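Local coordinates for malate synthase (Haloferax volcanii, PDB 3OYZ), which catalyses the magnesium-dependent Claisen condensation of acetyl-CoA with glyoxylate and the hydrolysis that releases malate in the glyoxylate cycle, at residues Leu37-Val45 against Val264-Leu272. Sequence-based numbering, arbitrary orientation.
Sequences LRGMQAPDV and VVEANTSPL
Asn268, on helix 261-269, gives both amide hydrogens to the loop 37-45. Its ND2 bonds Met40 O at 2.9 Å, nearly straight (168° at the hydrogen), and Ala42 O at 3.0 Å, more bent (144°). Both acceptors lie in the amide plane, whereas ND2 stands above each carbonyl plane. One flat group thus bridges the two carbonyls flanking Gln41, adding to the turn's own backbone bond from Ala42 N to Gly39 O. Met40 O also receives a CA-H...O contact from Val265 CA (3.6 Å). Met40, bent at chi2, brings SD to Asn268 CB (3.9 Å) and meets Leu272 tip to tip, CE to CD1 at 3.8 Å. Val264 CG1, anti to its backbone N (chi1 176°), presses against Gln41 O at 3.3 Å and touches Pro43 CB. Gln41 CG runs alongside Val265 CG2. Thr13 OG1 hydrogen-bonds Asn268 OD1, helping set the amide's rotation. A leucine here, with no N-H or amide oxygen to offer, would probably let the 40-42 turn drift from the helix, Met40 O losing its straight donor and Ala42 O keeping Arg409 of the second subunit. Asp44 is salt-bridged to Arg8, Arg12 and that same Arg409, whose subunit also packs Leu416 on Met40. Within the TIM barrel, the loop between helix 29-36 and strand 45-49 thus meets helix 261-269, which follows strand 255-258; Phe15 and Thr13 of the intervening strand 13-18 touch both segments.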
loop_
_atom_site.group_PDB
_atom_site.type_symbol
_atom_site.label_atom_id
_atom_site.label_comp_id
_atom_site.label_asym_id
_atom_site.label_seq_id
_atom_site.Cartn_x
_atom_site.Cartn_y
_atom_site.Cartn_z
ATOM N N LEU A 37 5.593 37.738 -4.221
ATOM C CA LEU A 37 4.239 37.231 -3.972
ATOM C C LEU A 37 3.803 37.391 -2.523
ATOM O O LEU A 37 4.645 37.238 -1.643
ATOM C CB LEU A 37 4.187 35.766 -4.413
ATOM C CG LEU A 37 4.344 35.432 -5.893
ATOM C CD1 LEU A 37 4.392 33.903 -6.122
ATOM C CD2 LEU A 37 3.181 36.036 -6.716
ATOM N N ARG A 38 2.512 37.596 -2.233
ATOM C CA ARG A 38 1.983 37.871 -0.886
ATOM C C ARG A 38 0.565 37.339 -0.722
ATOM O O ARG A 38 -0.131 37.125 -1.698
ATOM C CB ARG A 38 1.913 39.390 -0.594
ATOM C CG ARG A 38 3.259 40.127 -0.636
ATOM C CD ARG A 38 4.134 40.002 0.662
ATOM N NE ARG A 38 5.454 40.642 0.500
ATOM C CZ ARG A 38 6.507 40.219 -0.202
ATOM N NH1 ARG A 38 6.581 39.015 -0.767
ATOM N NH2 ARG A 38 7.597 40.983 -0.259
ATOM N N GLY A 39 0.102 37.213 0.506
ATOM C CA GLY A 39 -1.224 36.657 0.774
ATOM C C GLY A 39 -1.423 35.253 0.179
ATOM O O GLY A 39 -0.558 34.377 0.261
ATOM N N MET A 40 -2.573 35.042 -0.445
ATOM C CA MET A 40 -2.984 33.729 -0.869
ATOM C C MET A 40 -2.162 33.356 -2.068
ATOM O O MET A 40 -2.104 32.176 -2.434
ATOM C CB MET A 40 -4.477 33.694 -1.181
ATOM C CG MET A 40 -5.265 33.539 0.085
ATOM S SD MET A 40 -5.169 31.932 0.923
ATOM C CE MET A 40 -6.453 32.185 2.156
ATOM N N GLN A 41 -1.480 34.357 -2.617
ATOM C CA GLN A 41 -0.657 34.126 -3.781
ATOM C C GLN A 41 0.715 33.588 -3.363
ATOM O O GLN A 41 1.477 33.187 -4.236
ATOM C CB GLN A 41 -0.416 35.434 -4.559
ATOM C CG GLN A 41 -1.451 35.734 -5.662
ATOM C CD GLN A 41 -1.324 37.181 -6.102
ATOM O OE1 GLN A 41 -2.025 38.003 -5.549
ATOM N NE2 GLN A 41 -0.366 37.528 -6.957
ATOM N N ALA A 42 1.065 33.698 -2.074
ATOM C CA ALA A 42 2.435 33.346 -1.654
ATOM C C ALA A 42 2.435 31.951 -1.004
ATOM O O ALA A 42 1.529 31.638 -0.252
ATOM C CB ALA A 42 2.975 34.345 -0.683
ATOM N N PRO A 43 3.470 31.152 -1.277
ATOM C CA PRO A 43 3.431 29.747 -0.782
ATOM C C PRO A 43 3.853 29.626 0.668
ATOM O O PRO A 43 4.645 30.441 1.135
ATOM C CB PRO A 43 4.310 29.015 -1.802
ATOM C CG PRO A 43 5.377 30.035 -2.161
ATOM C CD PRO A 43 4.556 31.376 -2.245
ATOM N N ASP A 44 3.368 28.631 1.424
ATOM C CA ASP A 44 3.958 28.366 2.746
ATOM C C ASP A 44 5.461 28.070 2.646
ATOM O O ASP A 44 6.256 28.447 3.501
ATOM C CB ASP A 44 3.227 27.177 3.377
ATOM C CG ASP A 44 1.846 27.534 3.810
ATOM O OD1 ASP A 44 1.644 28.725 4.174
ATOM O OD2 ASP A 44 0.967 26.642 3.790
ATOM N N VAL A 45 5.896 27.437 1.574
ATOM C CA VAL A 45 7.311 27.065 1.426
ATOM C C VAL A 45 7.653 27.387 0.014
ATOM O O VAL A 45 7.036 26.915 -0.927
ATOM C CB VAL A 45 7.621 25.517 1.770
ATOM C CG1 VAL A 45 8.974 25.180 1.288
ATOM C CG2 VAL A 45 7.696 25.383 3.236
ATOM N N VAL A 264 -0.344 27.845 -6.758
ATOM C CA VAL A 264 -0.186 28.318 -5.394
ATOM C C VAL A 264 -1.521 28.738 -4.756
ATOM O O VAL A 264 -1.919 28.350 -3.630
ATOM C CB VAL A 264 0.864 29.446 -5.308
ATOM C CG1 VAL A 264 0.906 29.940 -3.885
ATOM C CG2 VAL A 264 2.229 28.891 -5.599
ATOM N N VAL A 265 -2.266 29.551 -5.514
ATOM C CA VAL A 265 -3.517 30.073 -4.961
ATOM C C VAL A 265 -4.452 28.904 -4.735
ATOM O O VAL A 265 -5.060 28.808 -3.688
ATOM C CB VAL A 265 -4.238 31.101 -5.901
ATOM C CG1 VAL A 265 -5.629 31.467 -5.294
ATOM C CG2 VAL A 265 -3.364 32.358 -6.088
ATOM N N GLU A 266 -4.667 28.053 -5.730
ATOM C CA GLU A 266 -5.583 26.906 -5.534
ATOM C C GLU A 266 -5.196 26.012 -4.337
ATOM O O GLU A 266 -5.997 25.669 -3.461
ATOM C CB GLU A 266 -5.582 26.048 -6.801
ATOM C CG GLU A 266 -6.353 26.701 -7.944
ATOM C CD GLU A 266 -7.882 26.619 -7.770
ATOM O OE1 GLU A 266 -8.395 25.669 -7.138
ATOM O OE2 GLU A 266 -8.602 27.519 -8.239
ATOM N N ALA A 267 -3.903 25.717 -4.242
ATOM C CA ALA A 267 -3.458 24.780 -3.218
ATOM C C ALA A 267 -3.479 25.463 -1.859
ATOM O O ALA A 267 -3.624 24.795 -0.847
ATOM C CB ALA A 267 -2.026 24.251 -3.562
ATOM N N ASN A 268 -3.373 26.784 -1.778
ATOM C CA ASN A 268 -3.538 27.490 -0.477
ATOM C C ASN A 268 -4.953 27.480 0.077
ATOM O O ASN A 268 -5.184 27.508 1.305
ATOM C CB ASN A 268 -3.042 28.944 -0.537
ATOM C CG ASN A 268 -1.582 29.094 -0.197
ATOM O OD1 ASN A 268 -1.018 28.287 0.561
ATOM N ND2 ASN A 268 -0.936 30.102 -0.797
ATOM N N THR A 269 -5.914 27.379 -0.823
ATOM C CA THR A 269 -7.330 27.449 -0.442
ATOM C C THR A 269 -7.946 26.085 -0.237
ATOM O O THR A 269 -8.799 25.891 0.624
ATOM C CB THR A 269 -8.203 28.027 -1.625
ATOM O OG1 THR A 269 -7.492 29.067 -2.297
ATOM C CG2 THR A 269 -9.500 28.559 -1.120
ATOM N N SER A 270 -7.530 25.128 -1.052
ATOM C CA SER A 270 -8.142 23.810 -1.005
ATOM C C SER A 270 -8.273 23.146 0.373
ATOM O O SER A 270 -9.342 22.618 0.630
ATOM C CB SER A 270 -7.451 22.832 -1.955
ATOM O OG SER A 270 -7.793 21.518 -1.508
ATOM N N PRO A 271 -7.250 23.156 1.255
ATOM C CA PRO A 271 -7.527 22.389 2.471
ATOM C C PRO A 271 -8.201 23.166 3.601
ATOM O O PRO A 271 -8.480 22.591 4.653
ATOM C CB PRO A 271 -6.115 22.012 2.949
ATOM C CG PRO A 271 -5.250 23.165 2.485
ATOM C CD PRO A 271 -5.799 23.392 1.102
ATOM N N LEU A 272 -8.415 24.464 3.391
ATOM C CA LEU A 272 -9.206 25.323 4.261
ATOM C C LEU A 272 -10.663 24.865 4.275
ATOM O O LEU A 272 -11.256 24.568 3.247
ATOM C CB LEU A 272 -9.029 26.788 3.848
ATOM C CG LEU A 272 -7.590 27.324 3.910
ATOM C CD1 LEU A 272 -7.564 28.781 3.539
ATOM C CD2 LEU A 272 -6.855 27.139 5.232
#